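Local coordinates for putative cell surface protein (Streptococcus pyogenes, PDB 4OFQ) that probably acts as a cell-surface adhesin of the antigen I/II family, here represented by its beta-sandwich C-terminal region, at residues I20-D23 against S27-G30; G231-E236 against V302-E307; M53-E58 against A137-Y142; F64-D69 against I149-S154; K195-K200 against Q204-G209. One frame throughout, in Å; residues are numbered along the deposited sequence.

Contact 1 (I20-D23 against S27-G30); sequences IVDD and SIDG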
# COMPACT_ATOMS: atom_id res chain seq x y z
N ILE A 20 10.53 -3.91 -5.27
CA ILE A 20 9.84 -3.47 -4.08
C ILE A 20 9.79 -4.69 -3.16
O ILE A 20 9.57 -5.81 -3.63
CB ILE A 20 8.41 -2.93 -4.40
CG1 ILE A 20 7.69 -2.52 -3.11
CG2 ILE A 20 7.59 -3.97 -5.18
CD1 ILE A 20 6.34 -1.87 -3.37
N VAL A 21 10.00 -4.48 -1.86
CA VAL A 21 10.17 -5.61 -0.95
C VAL A 21 9.24 -5.52 0.25
O VAL A 21 8.87 -4.43 0.69
CB VAL A 21 11.63 -5.72 -0.46
CG1 VAL A 21 12.57 -5.99 -1.63
CG2 VAL A 21 12.03 -4.45 0.28
N ASP A 22 8.84 -6.68 0.78
CA ASP A 22 7.99 -6.67 1.97
C ASP A 22 8.83 -6.57 3.23
O ASP A 22 10.05 -6.37 3.16
CB ASP A 22 7.02 -7.86 2.01
CG ASP A 22 7.72 -9.20 2.15
OD1 ASP A 22 8.94 -9.26 2.42
OD2 ASP A 22 7.02 -10.22 1.98
N ASP A 23 8.17 -6.76 4.38
CA ASP A 23 8.82 -6.66 5.68
C ASP A 23 9.80 -7.79 5.95
O ASP A 23 10.58 -7.73 6.90
CB ASP A 23 7.77 -6.57 6.81
CG ASP A 23 6.81 -7.75 6.84
OD1 ASP A 23 6.65 -8.44 5.80
OD2 ASP A 23 6.20 -7.99 7.90
N SER A 27 10.53 -9.95 -2.64
CA SER A 27 9.98 -9.10 -3.69
C SER A 27 8.45 -9.19 -3.78
O SER A 27 7.88 -10.27 -3.75
CB SER A 27 10.59 -9.44 -5.05
OG SER A 27 9.87 -8.80 -6.09
N ILE A 28 7.79 -8.03 -3.84
CA ILE A 28 6.35 -7.98 -4.02
C ILE A 28 5.97 -7.18 -5.26
O ILE A 28 4.88 -6.63 -5.35
CB ILE A 28 5.64 -7.43 -2.76
CG1 ILE A 28 6.27 -6.13 -2.29
CG2 ILE A 28 5.71 -8.47 -1.63
CD1 ILE A 28 5.48 -5.46 -1.15
N ASP A 29 6.88 -7.14 -6.23
CA ASP A 29 6.60 -6.59 -7.54
C ASP A 29 5.36 -7.31 -8.08
O ASP A 29 5.29 -8.55 -8.04
CB ASP A 29 7.79 -6.82 -8.47
CG ASP A 29 7.75 -5.95 -9.73
OD1 ASP A 29 6.75 -5.23 -9.96
OD2 ASP A 29 8.73 -6.00 -10.50
N GLY A 30 4.38 -6.55 -8.55
CA GLY A 30 3.19 -7.12 -9.14
C GLY A 30 2.07 -7.42 -8.14
O GLY A 30 1.01 -7.89 -8.54
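Ile20 holds CG1 anti to the backbone N (chi1 178°), which leaves its CG2 methyl between N and the carbonyl carbon, facing the returning chain; Ile28 puts its own CG1 in that same crowded position (chi1 50°), which turns that branch to the Ile20 methyl. The two branches cross obliquely, Ile20 CG2 lying 3.8 Å from Ile28 CG1. The same methyl also rides over the peptide that follows Ile28, with CG2 of Ile20 3.4 Å from Asp29 N. CD1 of Ile28 lies 4.0 Å from Val21 O, and its other branch, CG2, 3.9 Å from Asp22 CB.

A single backbone hydrogen bond fixes the register, Ile28 N to Ile20 O at 2.9 Å and 168°, and Ser27 CA adds a CH...O contact of 3.3 Å to that carbonyl oxygen. The chain thus doubles back in a hairpin-like loop with one beta bridge, Val21 to Ser27. It lies on the crossing between the two sheets of the sandwich, from strand 17-20, which pairs with strand 38-45, to the short strand 32-33 beside strand 177-188.

The turn itself is organised by side-chain oxygens. Ser27 OG accepts a weak bond from Asp29 N, as in an ST turn, and Asp22 OD1 accepts from the N-H groups of Lys24 and Gln26, gathering the tip of the loop round one carboxylate oxygen. Asp29 OD1 is taken up by Val185 N on strand 177-188. The second oxygen of Asp22, OD2, makes a salt bridge to Arg304 NH1, in the C-terminal family region.

Contact 2 (G231-E236 against V302-E307); sequences GYDLTE and VVRSSE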
# COMPACT_ATOMS: atom_id res chain seq x y z
N GLY A 231 0.75 -8.09 -1.19
CA GLY A 231 2.12 -7.93 -0.72
C GLY A 231 2.25 -7.73 0.78
O GLY A 231 3.26 -7.19 1.26
N TYR A 232 1.26 -8.20 1.53
CA TYR A 232 1.22 -7.96 2.97
C TYR A 232 0.48 -9.08 3.70
O TYR A 232 -0.35 -9.78 3.12
CB TYR A 232 0.50 -6.64 3.28
CG TYR A 232 -0.89 -6.57 2.69
CD1 TYR A 232 -1.09 -6.10 1.40
CD2 TYR A 232 -2.00 -6.99 3.42
CE1 TYR A 232 -2.35 -6.05 0.85
CE2 TYR A 232 -3.25 -6.93 2.89
CZ TYR A 232 -3.43 -6.46 1.60
OH TYR A 232 -4.69 -6.43 1.06
N ASP A 233 0.79 -9.22 4.98
CA ASP A 233 0.05 -10.11 5.87
C ASP A 233 -0.94 -9.30 6.69
O ASP A 233 -0.92 -8.07 6.67
CB ASP A 233 1.04 -10.84 6.77
CG ASP A 233 2.07 -11.60 5.98
OD1 ASP A 233 1.64 -12.36 5.09
OD2 ASP A 233 3.28 -11.41 6.20
N LEU A 234 -1.80 -9.99 7.43
CA LEU A 234 -2.87 -9.32 8.17
C LEU A 234 -2.52 -9.06 9.64
O LEU A 234 -2.12 -9.97 10.34
CB LEU A 234 -4.16 -10.14 8.07
CG LEU A 234 -4.80 -10.16 6.68
CD1 LEU A 234 -5.96 -11.16 6.60
CD2 LEU A 234 -5.25 -8.75 6.31
N THR A 235 -2.68 -7.81 10.09
CA THR A 235 -2.45 -7.49 11.51
C THR A 235 -3.68 -6.92 12.22
O THR A 235 -3.75 -6.89 13.45
CB THR A 235 -1.23 -6.56 11.71
OG1 THR A 235 -1.38 -5.39 10.91
CG2 THR A 235 0.05 -7.27 11.31
N GLU A 236 -4.66 -6.47 11.43
CA GLU A 236 -5.90 -5.93 11.99
C GLU A 236 -7.07 -6.14 11.03
O GLU A 236 -6.92 -5.94 9.83
CB GLU A 236 -5.77 -4.43 12.27
CG GLU A 236 -7.07 -3.76 12.74
CD GLU A 236 -6.91 -2.27 12.99
OE1 GLU A 236 -6.38 -1.57 12.11
OE2 GLU A 236 -7.31 -1.81 14.08
N VAL A 302 -3.05 -16.60 8.63
CA VAL A 302 -3.65 -16.64 7.30
C VAL A 302 -2.56 -16.45 6.24
O VAL A 302 -1.84 -15.46 6.27
CB VAL A 302 -4.77 -15.57 7.14
CG1 VAL A 302 -5.40 -15.63 5.74
CG2 VAL A 302 -5.83 -15.76 8.20
N VAL A 303 -2.43 -17.39 5.32
CA VAL A 303 -1.36 -17.30 4.32
C VAL A 303 -1.68 -16.31 3.20
O VAL A 303 -2.84 -15.96 2.98
CB VAL A 303 -0.99 -18.70 3.75
CG1 VAL A 303 -0.44 -19.57 4.86
CG2 VAL A 303 -2.20 -19.36 3.10
N ARG A 304 -0.67 -15.84 2.48
CA ARG A 304 -0.90 -14.83 1.45
C ARG A 304 -1.61 -15.36 0.22
O ARG A 304 -2.22 -14.61 -0.52
CB ARG A 304 0.41 -14.17 1.02
CG ARG A 304 0.67 -12.91 1.76
CD ARG A 304 1.93 -12.25 1.28
NE ARG A 304 2.64 -11.72 2.42
CZ ARG A 304 3.77 -11.03 2.34
NH1 ARG A 304 4.30 -10.77 1.14
NH2 ARG A 304 4.35 -10.59 3.44
N SER A 305 -1.52 -16.67 0.01
CA SER A 305 -2.20 -17.28 -1.12
C SER A 305 -3.68 -17.53 -0.81
O SER A 305 -4.39 -18.13 -1.62
CB SER A 305 -1.52 -18.59 -1.50
OG SER A 305 -1.35 -19.39 -0.35
N SER A 306 -4.13 -17.09 0.36
CA SER A 306 -5.53 -17.24 0.76
C SER A 306 -6.26 -15.91 0.87
O SER A 306 -5.71 -14.94 1.39
CB SER A 306 -5.65 -17.97 2.10
OG SER A 306 -7.01 -18.04 2.53
N GLU A 307 -7.50 -15.88 0.39
CA GLU A 307 -8.36 -14.72 0.65
C GLU A 307 -8.74 -14.69 2.13
O GLU A 307 -8.59 -15.69 2.83
CB GLU A 307 -9.63 -14.79 -0.19
CG GLU A 307 -9.40 -14.67 -1.68
CD GLU A 307 -10.69 -14.44 -2.46
OE1 GLU A 307 -11.72 -15.06 -2.11
OE2 GLU A 307 -10.68 -13.63 -3.41
O HOH W 1 -1.11 -13.22 4.84
O HOH W 2 -1.75 -12.73 7.77
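Asp233 and Arg304 are joined by a two-pronged salt bridge of the side-on kind. Arg304 NE gives a nearly straight bond (174°) to Asp233 OD1 at 2.9 Å, and Arg304 NH2 reaches Asp233 OD2 at 3.1 Å. Both oxygens lie close to the guanidinium plane, yet the carboxylate is turned 49° against it, so each oxygen is met from above its own plane. The arginine chain bends at chi3 (-140°), bringing NE and NH2 round to the acid together. A further salt bridge, Asp233 OD2 to Lys24 NZ, connects this loop pair to the N-terminal family region, consistent with a domain-domain junction.

Van der Waals contact comes from the backbone. The peptide N of Tyr232 sits over the centre of one guanidinium face, Gly231 C is 3.7 Å from Arg304 NH1, and Tyr232 O is 3.6 Å from Arg304 CG.

Water supplies the third kind of link: one molecule lies 2.9 Å from Asp233 OD1 and 2.8 Å from Val302 O, and a second, accepting from Leu234 N at 2.8 Å, is 3.1 Å from Val302 O.

Arg304 stands within a type I turn, Val303 to Ser306, between helix 296-299 and strand 310-318; the opposing loop leads into strand 237-242.

Contact 3 (M53-E58 against A137-Y142); sequences MTAAKE and AFYKAY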
# COMPACT_ATOMS: atom_id res chain seq x y z
N MET A 53 37.96 -0.20 -17.08
CA MET A 53 38.07 0.58 -18.31
C MET A 53 38.55 2.00 -18.00
O MET A 53 38.59 2.42 -16.84
CB MET A 53 36.74 0.64 -19.05
CG MET A 53 36.05 -0.71 -19.20
SD MET A 53 34.84 -0.74 -20.55
CE MET A 53 33.62 0.43 -19.99
N THR A 54 38.91 2.73 -19.05
CA THR A 54 39.27 4.14 -18.91
C THR A 54 38.42 5.02 -19.81
O THR A 54 38.60 5.02 -21.03
CB THR A 54 40.75 4.37 -19.24
OG1 THR A 54 41.55 3.50 -18.42
CG2 THR A 54 41.13 5.82 -18.98
N ALA A 55 37.50 5.77 -19.21
CA ALA A 55 36.65 6.70 -19.94
C ALA A 55 37.41 7.98 -20.25
O ALA A 55 38.29 8.38 -19.48
CB ALA A 55 35.40 7.00 -19.15
N ALA A 56 37.09 8.61 -21.37
CA ALA A 56 37.69 9.90 -21.73
C ALA A 56 37.33 10.95 -20.69
O ALA A 56 36.23 10.95 -20.14
CB ALA A 56 37.22 10.34 -23.10
N LYS A 57 38.26 11.87 -20.43
CA LYS A 57 38.05 12.91 -19.42
C LYS A 57 36.80 13.73 -19.72
O LYS A 57 36.06 14.09 -18.82
CB LYS A 57 39.27 13.82 -19.30
CG LYS A 57 40.56 13.10 -18.93
CD LYS A 57 40.52 12.56 -17.50
CE LYS A 57 41.85 11.93 -17.11
NZ LYS A 57 41.94 11.63 -15.64
N GLU A 58 36.59 14.03 -21.00
CA GLU A 58 35.42 14.78 -21.43
C GLU A 58 34.12 14.02 -21.19
O GLU A 58 33.09 14.62 -20.93
CB GLU A 58 35.53 15.17 -22.91
CG GLU A 58 36.72 16.06 -23.23
CD GLU A 58 38.00 15.28 -23.54
OE1 GLU A 58 38.04 14.05 -23.32
OE2 GLU A 58 38.98 15.91 -23.99
N ALA A 137 36.04 12.28 -9.22
CA ALA A 137 36.28 11.53 -7.98
C ALA A 137 35.37 10.31 -7.88
O ALA A 137 35.81 9.22 -7.46
CB ALA A 137 36.11 12.42 -6.75
N PHE A 138 34.11 10.50 -8.25
CA PHE A 138 33.11 9.45 -8.17
C PHE A 138 33.42 8.35 -9.18
O PHE A 138 33.23 7.16 -8.90
CB PHE A 138 31.73 10.06 -8.42
CG PHE A 138 30.58 9.16 -8.04
CD1 PHE A 138 30.13 9.10 -6.73
CD2 PHE A 138 29.94 8.41 -9.01
CE1 PHE A 138 29.05 8.27 -6.39
CE2 PHE A 138 28.87 7.59 -8.68
CZ PHE A 138 28.43 7.52 -7.37
N TYR A 139 33.92 8.75 -10.34
CA TYR A 139 34.31 7.82 -11.38
C TYR A 139 35.46 6.92 -10.89
O TYR A 139 35.43 5.70 -11.04
CB TYR A 139 34.74 8.56 -12.64
CG TYR A 139 35.33 7.64 -13.67
CD1 TYR A 139 34.53 6.71 -14.32
CD2 TYR A 139 36.69 7.67 -13.97
CE1 TYR A 139 35.05 5.83 -15.25
CE2 TYR A 139 37.23 6.80 -14.90
CZ TYR A 139 36.41 5.88 -15.54
OH TYR A 139 36.93 5.00 -16.46
N LYS A 140 36.47 7.55 -10.30
CA LYS A 140 37.64 6.82 -9.84
C LYS A 140 37.30 5.88 -8.68
O LYS A 140 37.76 4.73 -8.63
CB LYS A 140 38.73 7.82 -9.45
CG LYS A 140 40.05 7.21 -9.02
CD LYS A 140 41.06 8.32 -8.75
CE LYS A 140 42.46 7.78 -8.54
NZ LYS A 140 43.40 8.87 -8.16
N ALA A 141 36.47 6.35 -7.75
CA ALA A 141 36.16 5.59 -6.55
C ALA A 141 35.19 4.44 -6.77
O ALA A 141 35.35 3.37 -6.18
CB ALA A 141 35.63 6.52 -5.45
N TYR A 142 34.17 4.66 -7.60
CA TYR A 142 33.09 3.67 -7.73
C TYR A 142 32.89 3.14 -9.14
O TYR A 142 32.90 1.93 -9.34
CB TYR A 142 31.78 4.22 -7.15
CG TYR A 142 31.99 4.70 -5.74
CD1 TYR A 142 32.20 3.80 -4.70
CD2 TYR A 142 32.03 6.06 -5.45
CE1 TYR A 142 32.43 4.24 -3.41
CE2 TYR A 142 32.27 6.50 -4.17
CZ TYR A 142 32.46 5.59 -3.16
OH TYR A 142 32.69 6.04 -1.88
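Tyr139 brings the phenol end of its ring against the methyl of Ala55, whose CB lies 3.9 Å from CZ and 3.7 Å from OH of the tyrosine. The hydroxyl reaches past this methyl to the backbone: Ala55 N donates to Tyr139 OH at 2.9 Å, with an angle of 162°. Thr54 contributes its CA, 3.5 Å from the same oxygen, so the hydroxyl is lodged against the peptide linking the two residues.

The main chains are well apart, 8.9 Å between the CA atoms of Ala55 and Tyr139, and the aromatic side chain spans the distance. With CG anti to the backbone N (chi1 172°), the ring stands out from the helix toward the loop. One long side chain thus carries a polar tip to a main-chain N-H while its ring packs on a small residue. The contact lies at the end of the N-terminal beta sandwich, where it joins the loop before helix 57-60 to helix 135-143.

Met53, just upstream, offers its carbonyl oxygen to Gln144 NE2, beyond the end of helix 135-143, giving the loop another tie to the same region. Ala56 is the N-cap residue of helix 57-60, so the anchored loop leads directly into that helix; from there Val60 packs on both Ala55 and Tyr139, and Phe64, at the start of strand 64-70, lies against Tyr139.

Contact 4 (F64-D69 against I149-S154); sequences FIYVDD and ITYNLS. With CA (calcium ion), chain C.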
# COMPACT_ATOMS: atom_id res chain seq x y z
N PHE A 64 27.42 11.36 -13.56
CA PHE A 64 26.66 10.15 -13.28
C PHE A 64 25.40 10.54 -12.56
O PHE A 64 25.44 11.11 -11.47
CB PHE A 64 27.52 9.19 -12.47
CG PHE A 64 28.86 8.95 -13.10
CD1 PHE A 64 29.00 8.05 -14.14
CD2 PHE A 64 29.97 9.70 -12.72
CE1 PHE A 64 30.23 7.86 -14.76
CE2 PHE A 64 31.19 9.51 -13.33
CZ PHE A 64 31.32 8.59 -14.35
N ILE A 65 24.27 10.26 -13.21
CA ILE A 65 22.97 10.67 -12.72
C ILE A 65 22.12 9.43 -12.53
O ILE A 65 22.17 8.52 -13.36
CB ILE A 65 22.26 11.61 -13.74
CG1 ILE A 65 23.03 12.93 -13.85
CG2 ILE A 65 20.78 11.83 -13.33
CD1 ILE A 65 22.58 13.80 -15.00
N TYR A 66 21.38 9.37 -11.42
CA TYR A 66 20.41 8.30 -11.21
C TYR A 66 19.05 8.96 -11.00
O TYR A 66 18.96 9.96 -10.30
CB TYR A 66 20.78 7.44 -10.00
CG TYR A 66 20.11 6.07 -10.01
CD1 TYR A 66 20.48 5.12 -10.95
CD2 TYR A 66 19.10 5.75 -9.10
CE1 TYR A 66 19.87 3.86 -10.99
CE2 TYR A 66 18.49 4.49 -9.13
CZ TYR A 66 18.88 3.55 -10.07
OH TYR A 66 18.30 2.29 -10.13
N VAL A 67 18.01 8.40 -11.60
CA VAL A 67 16.68 9.01 -11.55
C VAL A 67 15.69 8.01 -11.00
O VAL A 67 15.71 6.85 -11.38
CB VAL A 67 16.20 9.47 -12.97
CG1 VAL A 67 14.71 9.80 -12.99
CG2 VAL A 67 16.99 10.68 -13.46
N ASP A 68 14.83 8.46 -10.09
CA ASP A 68 13.72 7.62 -9.70
C ASP A 68 12.46 8.32 -10.14
O ASP A 68 12.11 9.37 -9.62
CB ASP A 68 13.68 7.36 -8.20
CG ASP A 68 12.56 6.39 -7.83
OD1 ASP A 68 11.38 6.76 -8.00
OD2 ASP A 68 12.87 5.27 -7.38
N ASP A 69 11.78 7.72 -11.11
CA ASP A 69 10.56 8.24 -11.68
C ASP A 69 9.38 7.49 -11.06
O ASP A 69 9.01 6.39 -11.50
CB ASP A 69 10.59 8.06 -13.21
CG ASP A 69 9.36 8.61 -13.90
OD1 ASP A 69 8.38 8.96 -13.22
OD2 ASP A 69 9.37 8.68 -15.15
N ILE A 149 25.87 1.08 -7.01
CA ILE A 149 25.27 1.85 -5.92
C ILE A 149 23.87 1.31 -5.68
O ILE A 149 23.12 1.08 -6.63
CB ILE A 149 25.21 3.35 -6.24
CG1 ILE A 149 26.53 3.85 -6.84
CG2 ILE A 149 24.83 4.15 -4.98
CD1 ILE A 149 27.74 3.65 -5.92
N THR A 150 23.53 1.09 -4.41
CA THR A 150 22.21 0.59 -4.03
C THR A 150 21.43 1.65 -3.25
O THR A 150 21.90 2.15 -2.22
CB THR A 150 22.32 -0.70 -3.19
OG1 THR A 150 23.00 -1.70 -3.96
CG2 THR A 150 20.93 -1.21 -2.79
N TYR A 151 20.26 2.00 -3.76
CA TYR A 151 19.40 3.00 -3.14
C TYR A 151 18.26 2.27 -2.43
O TYR A 151 17.59 1.43 -3.01
CB TYR A 151 18.81 3.95 -4.20
CG TYR A 151 19.82 4.80 -4.96
CD1 TYR A 151 20.71 4.22 -5.87
CD2 TYR A 151 19.86 6.19 -4.81
CE1 TYR A 151 21.63 5.00 -6.58
CE2 TYR A 151 20.78 6.98 -5.53
CZ TYR A 151 21.66 6.37 -6.41
OH TYR A 151 22.58 7.14 -7.12
N ASN A 152 18.05 2.60 -1.16
CA ASN A 152 16.94 2.02 -0.41
C ASN A 152 15.99 3.15 -0.04
O ASN A 152 16.33 4.00 0.78
CB ASN A 152 17.47 1.32 0.83
CG ASN A 152 16.45 0.42 1.47
OD1 ASN A 152 15.41 0.88 1.93
ND2 ASN A 152 16.76 -0.87 1.55
N LEU A 153 14.80 3.15 -0.65
CA LEU A 153 13.91 4.32 -0.66
C LEU A 153 12.52 3.92 -0.20
O LEU A 153 12.01 2.91 -0.66
CB LEU A 153 13.78 4.83 -2.10
CG LEU A 153 15.08 5.09 -2.86
CD1 LEU A 153 14.81 5.50 -4.33
CD2 LEU A 153 15.88 6.17 -2.13
N SER A 154 11.90 4.71 0.67
CA SER A 154 10.51 4.42 1.08
C SER A 154 9.57 5.57 0.74
O SER A 154 9.87 6.72 1.08
CB SER A 154 10.44 4.13 2.59
OG SER A 154 11.18 2.97 2.91
CA CA C . 7.05 10.70 -12.35
O HOH W 3 4.72 10.74 -12.74
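Strands 64-69 and 149-154 belong to different sheets and run in much the same direction, face to face, with CA atoms 9.7 Å apart at Tyr66 and Ile149 and 9.6 Å apart at Asp68 and Leu153. No backbone pairing joins them; the side chains that point inward fill the interval, as in the core of a beta sandwich.

Tyr66 and Tyr151 carry most of it. Their rings form an offset stack, centroids 4.6 Å apart and planes only 15° from parallel. The side chains slide past each other in opposite directions: CD2 of Tyr66 lies 3.6 Å from CE1 of Tyr151, over one face, and the hydroxyl of Tyr151 comes back as far as Tyr66 CB, at 3.4 Å. Tyr66 CG stands opposite the backbone N (chi1 -160°), which carries the ring across the core. Each buried hydroxyl finds a partner, Tyr66 OH with Thr170 OG1 and Tyr151 OH with Gln45 OE1.

Beside the stack, Asp68 OD2 meets the Leu153 CD1 methyl at 3.6 Å; this oxygen is hydrogen-bonded to Lys18 NZ. The next residue turns to the other side of its strand, where Asp69 OD1 binds the calcium ion at 2.4 Å together with a water and the carbonyl oxygens of Tyr70, Val124 and Glu126.

Strand 64-70 lies between strands 164-174 and 127-132, and Trp130 of the latter meets Tyr151 edge-to-face. In the facing sheet, strand 149-157 pairs with strands 38-45 and 80-87.

Contact 5 (K195-K200 against Q204-G209); sequences KDVFDK and QSINAG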
# COMPACT_ATOMS: atom_id res chain seq x y z
N LYS A 195 -23.13 -1.90 4.57
CA LYS A 195 -23.99 -2.21 5.70
C LYS A 195 -25.39 -2.40 5.19
O LYS A 195 -25.84 -1.65 4.33
CB LYS A 195 -23.98 -1.09 6.73
CG LYS A 195 -24.92 -1.39 7.90
CD LYS A 195 -24.62 -0.51 9.12
CE LYS A 195 -25.48 -0.92 10.30
NZ LYS A 195 -25.07 -0.22 11.54
N ASP A 196 -26.09 -3.43 5.68
CA ASP A 196 -27.50 -3.53 5.36
C ASP A 196 -28.29 -3.77 6.63
O ASP A 196 -27.71 -4.10 7.68
CB ASP A 196 -27.77 -4.61 4.31
CG ASP A 196 -28.90 -4.21 3.35
OD1 ASP A 196 -29.80 -3.40 3.73
OD2 ASP A 196 -28.87 -4.71 2.20
N VAL A 197 -29.59 -3.56 6.54
CA VAL A 197 -30.48 -3.79 7.67
C VAL A 197 -31.62 -4.71 7.21
O VAL A 197 -32.23 -4.48 6.16
CB VAL A 197 -30.99 -2.48 8.31
CG1 VAL A 197 -31.74 -1.61 7.29
CG2 VAL A 197 -31.88 -2.79 9.50
N PHE A 198 -31.86 -5.76 7.99
CA PHE A 198 -32.84 -6.78 7.66
C PHE A 198 -33.82 -7.03 8.78
O PHE A 198 -33.54 -6.73 9.94
CB PHE A 198 -32.12 -8.11 7.42
CG PHE A 198 -31.13 -8.08 6.30
CD1 PHE A 198 -31.56 -8.11 4.98
CD2 PHE A 198 -29.77 -8.06 6.56
CE1 PHE A 198 -30.64 -8.09 3.94
CE2 PHE A 198 -28.86 -8.06 5.52
CZ PHE A 198 -29.30 -8.07 4.21
N ASP A 199 -34.97 -7.58 8.39
CA ASP A 199 -35.95 -8.13 9.32
C ASP A 199 -35.37 -9.36 10.01
O ASP A 199 -35.62 -9.62 11.18
CB ASP A 199 -37.22 -8.51 8.55
CG ASP A 199 -36.92 -9.16 7.20
OD1 ASP A 199 -35.78 -9.04 6.69
OD2 ASP A 199 -37.83 -9.79 6.63
N LYS A 200 -34.58 -10.11 9.25
CA LYS A 200 -33.98 -11.36 9.73
C LYS A 200 -32.77 -11.68 8.88
O LYS A 200 -32.69 -11.25 7.73
CB LYS A 200 -34.99 -12.51 9.67
CG LYS A 200 -35.64 -12.69 8.31
CD LYS A 200 -36.95 -13.45 8.44
CE LYS A 200 -38.01 -12.89 7.51
NZ LYS A 200 -39.31 -12.68 8.21
N GLN A 204 -34.96 -10.05 3.45
CA GLN A 204 -34.78 -8.97 2.48
C GLN A 204 -34.41 -7.68 3.20
O GLN A 204 -34.74 -7.50 4.37
CB GLN A 204 -36.06 -8.76 1.67
CG GLN A 204 -35.83 -8.58 0.17
CD GLN A 204 -36.27 -7.21 -0.36
OE1 GLN A 204 -37.39 -6.77 -0.09
NE2 GLN A 204 -35.39 -6.55 -1.10
N SER A 205 -33.70 -6.80 2.51
CA SER A 205 -33.36 -5.49 3.05
C SER A 205 -34.62 -4.70 3.39
O SER A 205 -35.62 -4.76 2.66
CB SER A 205 -32.51 -4.71 2.04
OG SER A 205 -32.26 -3.38 2.49
N ILE A 206 -34.57 -3.98 4.50
CA ILE A 206 -35.66 -3.12 4.93
C ILE A 206 -35.15 -1.68 5.08
O ILE A 206 -35.73 -0.88 5.82
CB ILE A 206 -36.29 -3.62 6.25
CG1 ILE A 206 -35.27 -3.64 7.39
CG2 ILE A 206 -36.94 -5.00 6.06
CD1 ILE A 206 -35.89 -4.00 8.75
N ASN A 207 -34.07 -1.36 4.39
CA ASN A 207 -33.54 0.01 4.37
C ASN A 207 -34.64 0.98 3.96
O ASN A 207 -35.31 0.77 2.94
CB ASN A 207 -32.34 0.09 3.41
CG ASN A 207 -31.65 1.47 3.43
OD1 ASN A 207 -31.62 2.17 4.45
ND2 ASN A 207 -31.09 1.85 2.28
N ALA A 208 -34.84 2.00 4.79
CA ALA A 208 -35.89 3.02 4.63
C ALA A 208 -37.30 2.52 4.93
O ALA A 208 -38.29 3.23 4.69
CB ALA A 208 -35.83 3.68 3.23
N GLY A 209 -37.40 1.31 5.48
CA GLY A 209 -38.68 0.71 5.80
C GLY A 209 -39.12 1.10 7.19
O GLY A 209 -38.47 1.91 7.87
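Val197 and Ile206 meet where the chain, leaving edge strand 194-198, folds back on itself and enters a type II turn, Ile206 to Gly209. The strand belongs to a four-stranded antiparallel sheet of the C-terminal family region, and Lys195, near the start of the strand, is covalently joined through NZ to Asn326 CG. This is an intramolecular isopeptide bond of the kind known in Gram-positive surface adhesins.

Polar bonds hold the loop to the strand. Ile206 N donates to Val197 O at 2.9 Å and 169°, and in addition Ser205 CA approaches that oxygen at 3.5 Å in a CH...O contact. Asp196 OD1 is gripped twice, by the hydroxyl of Ser205 (OG to OD1, 2.8 Å) on its syn side and by the N-H of the next residue, Val197, on the anti side, each somewhat out of the carboxylate plane. These two bonds hold the carboxylate's rotation and draw the loop to the strand. Ser205 OG in turn accepts weakly from Asn207 N, an ST turn leading into the type II turn, which Gly209 N closes by bonding to Ile206 O at 2.8 Å.

Van der Waals contacts complete the join. Val197 and Ile206 cross at about a right angle, 4.1 Å between their CG1 atoms, and Val197 CG1 also lies 3.7 Å from Asn207 N. With its CG1 between N and the carbonyl carbon (chi1 61°), Ile206 carries CD1 to 3.7 Å from Phe198 C, where the strand ends. The Phe198 ring presents its edge to the loop, CD1 standing 3.3 Å from Gln204 O.

From the N terminus, contact 1 closes a short loop between strand 17-20 and strand 32-33. Contacts 3 and 4 then cross: 53-58 and 64-69 come first, 137-142 and 149-154 answer in the same order. They also touch, Phe64 packing on the helix at residues 137-142, so the helical end of the N-terminal sandwich packs directly on its core. Contact 5 closes another short loop, at the far end of the molecule, its centre about 73 Å from that of contact 3. Last, contact 2 closes a long excursion of 65 residues, between 231-236 and 302-307. It meets contact 1 directly, although the two belong to different halves of the chain, and so helps join them.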